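Local coordinates for protein aminoglycoside-O-phosphotransferase VIII (Streptomyces rimosus, PDB 4H05) that phosphorylates the 3'-hydroxyl of aminoglycoside antibiotics with ATP, a modification that gives antibiotic resistance, at residues A33-L38 against F46-A51. Numbering follows the deposited sequence.
Sequences AGVYRL and FVKVAA
Tyr36 and Val47 form a hydrogen-bonded antiparallel pair: Tyr36 N donates to Val47 O at 2.7 Å, and Val47 N returns a bond of equal length to Tyr36 O. Both are close to straight, with N-H...O angles near 165°. Two residues further along, past the non-hydrogen-bonded pair Val35-Lys48, Val49 N donates to Gly34 O at 2.8 Å, its donor lying in the carbonyl plane. Gly34 N, by contrast, makes no bond to Val49 O because the angle is poor; the ladder stops being reciprocal where 33-38 enters its strand.

On the face bearing Val35, Arg37, Phe46 and Lys48, the guanidinium of Arg37 presents one face to the ring of Phe46, with Phe46 CE2 3.5 Å from Arg37 NH1. The two planes stand 86° apart, which excludes a parallel stack. A bend at chi3 (-72°) turns the Arg37 head toward this ring, and Glu44 holds it by a salt bridge. Val35 CG2 rests 4.0 Å from Lys48 CG, beyond which the lysine runs away to salt bridges with Glu61 and Asp210, a predicted magnesium ligand. The Lys48-Glu61 pair is consistent with the strand lysine and helix glutamate of kinase-like folds, in which the lysine typically contacts ATP phosphates.

On the opposite face of the sheet, Leu38 CD1 packs against Val47 CG2 at 3.7 Å. Helix 6-17 covers Val49 on this side, while the Tyr36 ring meets Trp23 edge-to-face. The hairpin thus supplies the second and the central strand of the five-stranded N-lobe sheet, strand 35-40 bordered by 22-25 and strand 43-50 by 86-93.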
ATOM      1  N   ALA A  33     -11.043  13.173   8.175  1.00 67.12           N
ATOM      2  CA  ALA A  33      -9.808  12.997   7.396  1.00 75.98           C
ATOM      3  C   ALA A  33      -9.350  11.573   7.073  1.00 70.82           C
ATOM      4  O   ALA A  33      -8.278  11.167   7.517  1.00 81.66           O
ATOM      5  CB  ALA A  33      -8.658  13.746   8.067  1.00 90.66           C
ATOM      6  N   GLY A  34     -10.103  10.867   6.230  1.00 61.72           N
ATOM      7  CA  GLY A  34      -9.651   9.616   5.675  1.00 54.33           C
ATOM      8  C   GLY A  34     -10.129   9.224   4.277  1.00 43.64           C
ATOM      9  O   GLY A  34      -9.706   9.791   3.279  1.00 40.22           O
ATOM     10  N   VAL A  35     -10.952   8.178   4.245  1.00 38.42           N
ATOM     11  CA  VAL A  35     -11.230   7.405   3.066  1.00 33.59           C
ATOM     12  C   VAL A  35     -12.738   7.233   2.966  1.00 32.77           C
ATOM     13  O   VAL A  35     -13.358   6.809   3.921  1.00 35.84           O
ATOM     14  CB  VAL A  35     -10.559   6.014   3.151  1.00 35.54           C
ATOM     15  CG1 VAL A  35     -10.970   5.127   1.942  1.00 35.65           C
ATOM     16  CG2 VAL A  35      -9.019   6.162   3.214  1.00 36.83           C
ATOM     17  N   TYR A  36     -13.318   7.562   1.807  1.00 28.02           N
ATOM     18  CA  TYR A  36     -14.739   7.420   1.559  1.00 29.64           C
ATOM     19  C   TYR A  36     -15.024   6.759   0.220  1.00 31.10           C
ATOM     20  O   TYR A  36     -14.229   6.896  -0.727  1.00 31.83           O
ATOM     21  CB  TYR A  36     -15.436   8.801   1.583  1.00 32.77           C
ATOM     22  CG  TYR A  36     -15.104   9.646   2.787  1.00 30.21           C
ATOM     23  CD1 TYR A  36     -15.909   9.636   3.889  1.00 31.51           C
ATOM     24  CD2 TYR A  36     -13.991  10.463   2.787  1.00 33.50           C
ATOM     25  CE1 TYR A  36     -15.610  10.387   5.008  1.00 34.39           C
ATOM     26  CE2 TYR A  36     -13.694  11.248   3.883  1.00 41.45           C
ATOM     27  CZ  TYR A  36     -14.508  11.184   5.003  1.00 38.67           C
ATOM     28  OH  TYR A  36     -14.220  11.949   6.086  1.00 50.70           O
ATOM     29  N   ARG A  37     -16.151   6.063   0.172  1.00 30.51           N
ATOM     30  CA  ARG A  37     -16.800   5.551  -1.008  1.00 30.45           C
ATOM     31  C   ARG A  37     -18.020   6.408  -1.311  1.00 31.45           C
ATOM     32  O   ARG A  37     -18.911   6.587  -0.432  1.00 30.37           O
ATOM     33  CB  ARG A  37     -17.227   4.139  -0.751  1.00 36.19           C
ATOM     34  CG  ARG A  37     -17.938   3.468  -1.920  1.00 50.08           C
ATOM     35  CD  ARG A  37     -18.432   2.071  -1.499  1.00 60.16           C
ATOM     36  NE  ARG A  37     -17.284   1.166  -1.367  1.00 64.47           N
ATOM     37  CZ  ARG A  37     -16.709   0.506  -2.385  1.00 68.78           C
ATOM     38  NH1 ARG A  37     -15.670  -0.290  -2.154  1.00 58.09           N
ATOM     39  NH2 ARG A  37     -17.162   0.632  -3.637  1.00 65.91           N
ATOM     40  N   LEU A  38     -18.024   7.017  -2.495  1.00 28.31           N
ATOM     41  CA  LEU A  38     -19.114   7.900  -2.926  1.00 29.15           C
ATOM     42  C   LEU A  38     -19.854   7.170  -3.975  1.00 30.61           C
ATOM     43  O   LEU A  38     -19.261   6.720  -4.935  1.00 34.87           O
ATOM     44  CB  LEU A  38     -18.647   9.186  -3.565  1.00 26.13           C
ATOM     45  CG  LEU A  38     -18.399  10.392  -2.705  1.00 27.15           C
ATOM     46  CD1 LEU A  38     -17.393   9.933  -1.590  1.00 26.65           C
ATOM     47  CD2 LEU A  38     -17.930  11.564  -3.606  1.00 22.31           C
ATOM     48  N   PHE A  46     -13.907   6.409  -5.170  1.00 26.92           N
ATOM     49  CA  PHE A  46     -13.169   6.435  -3.934  1.00 26.46           C
ATOM     50  C   PHE A  46     -12.591   7.833  -3.698  1.00 25.22           C
ATOM     51  O   PHE A  46     -11.983   8.431  -4.619  1.00 29.55           O
ATOM     52  CB  PHE A  46     -11.967   5.455  -4.047  1.00 30.29           C
ATOM     53  CG  PHE A  46     -12.312   3.989  -4.068  1.00 36.05           C
ATOM     54  CD1 PHE A  46     -11.294   3.043  -4.369  1.00 39.65           C
ATOM     55  CD2 PHE A  46     -13.610   3.496  -3.817  1.00 36.01           C
ATOM     56  CE1 PHE A  46     -11.568   1.674  -4.401  1.00 33.32           C
ATOM     57  CE2 PHE A  46     -13.865   2.120  -3.857  1.00 40.13           C
ATOM     58  CZ  PHE A  46     -12.836   1.213  -4.149  1.00 36.86           C
ATOM     59  N   VAL A  47     -12.684   8.331  -2.462  1.00 26.47           N
ATOM     60  CA  VAL A  47     -12.175   9.687  -2.087  1.00 25.94           C
ATOM     61  C   VAL A  47     -11.315   9.557  -0.863  1.00 26.84           C
ATOM     62  O   VAL A  47     -11.706   8.914   0.110  1.00 28.83           O
ATOM     63  CB  VAL A  47     -13.290  10.662  -1.774  1.00 25.70           C
ATOM     64  CG1 VAL A  47     -12.732  11.925  -1.161  1.00 22.28           C
ATOM     65  CG2 VAL A  47     -14.169  10.905  -3.008  1.00 22.78           C
ATOM     66  N   LYS A  48     -10.097  10.072  -0.965  1.00 30.34           N
ATOM     67  CA  LYS A  48      -9.126  10.054   0.114  1.00 32.98           C
ATOM     68  C   LYS A  48      -8.817  11.515   0.404  1.00 34.33           C
ATOM     69  O   LYS A  48      -8.590  12.301  -0.506  1.00 34.41           O
ATOM     70  CB  LYS A  48      -7.829   9.298  -0.270  1.00 34.13           C
ATOM     71  CG  LYS A  48      -8.009   7.790  -0.316  1.00 37.20           C
ATOM     72  CD  LYS A  48      -6.816   6.946  -0.779  1.00 33.79           C
ATOM     73  CE  LYS A  48      -5.523   7.306  -0.129  1.00 33.83           C
ATOM     74  NZ  LYS A  48      -4.410   6.471  -0.657  1.00 29.11           N
ATOM     75  N   VAL A  49      -8.841  11.863   1.677  1.00 37.47           N
ATOM     76  CA  VAL A  49      -8.396  13.176   2.112  1.00 41.78           C
ATOM     77  C   VAL A  49      -7.408  12.902   3.239  1.00 42.68           C
ATOM     78  O   VAL A  49      -7.644  12.046   4.093  1.00 45.54           O
ATOM     79  CB  VAL A  49      -9.616  14.038   2.585  1.00 49.16           C
ATOM     80  CG1 VAL A  49      -9.249  15.516   2.718  1.00 51.25           C
ATOM     81  CG2 VAL A  49     -10.771  13.907   1.600  1.00 44.68           C
ATOM     82  N   ALA A  50      -6.276  13.589   3.225  1.00 46.74           N
ATOM     83  CA  ALA A  50      -5.247  13.262   4.194  1.00 47.95           C
ATOM     84  C   ALA A  50      -4.840  14.434   5.116  1.00 58.58           C
ATOM     85  O   ALA A  50      -4.652  15.604   4.659  1.00 43.38           O
ATOM     86  CB  ALA A  50      -4.041  12.736   3.489  1.00 42.87           C
ATOM     87  N   ALA A  51      -4.687  14.053   6.401  1.00 71.18           N
ATOM     88  CA  ALA A  51      -4.118  14.889   7.483  1.00 80.76           C
ATOM     89  C   ALA A  51      -2.562  15.084   7.384  1.00 82.19           C
ATOM     90  O   ALA A  51      -1.794  14.205   7.791  1.00 77.99           O
ATOM     91  CB  ALA A  51      -4.515  14.297   8.851  1.00 68.23           C
TER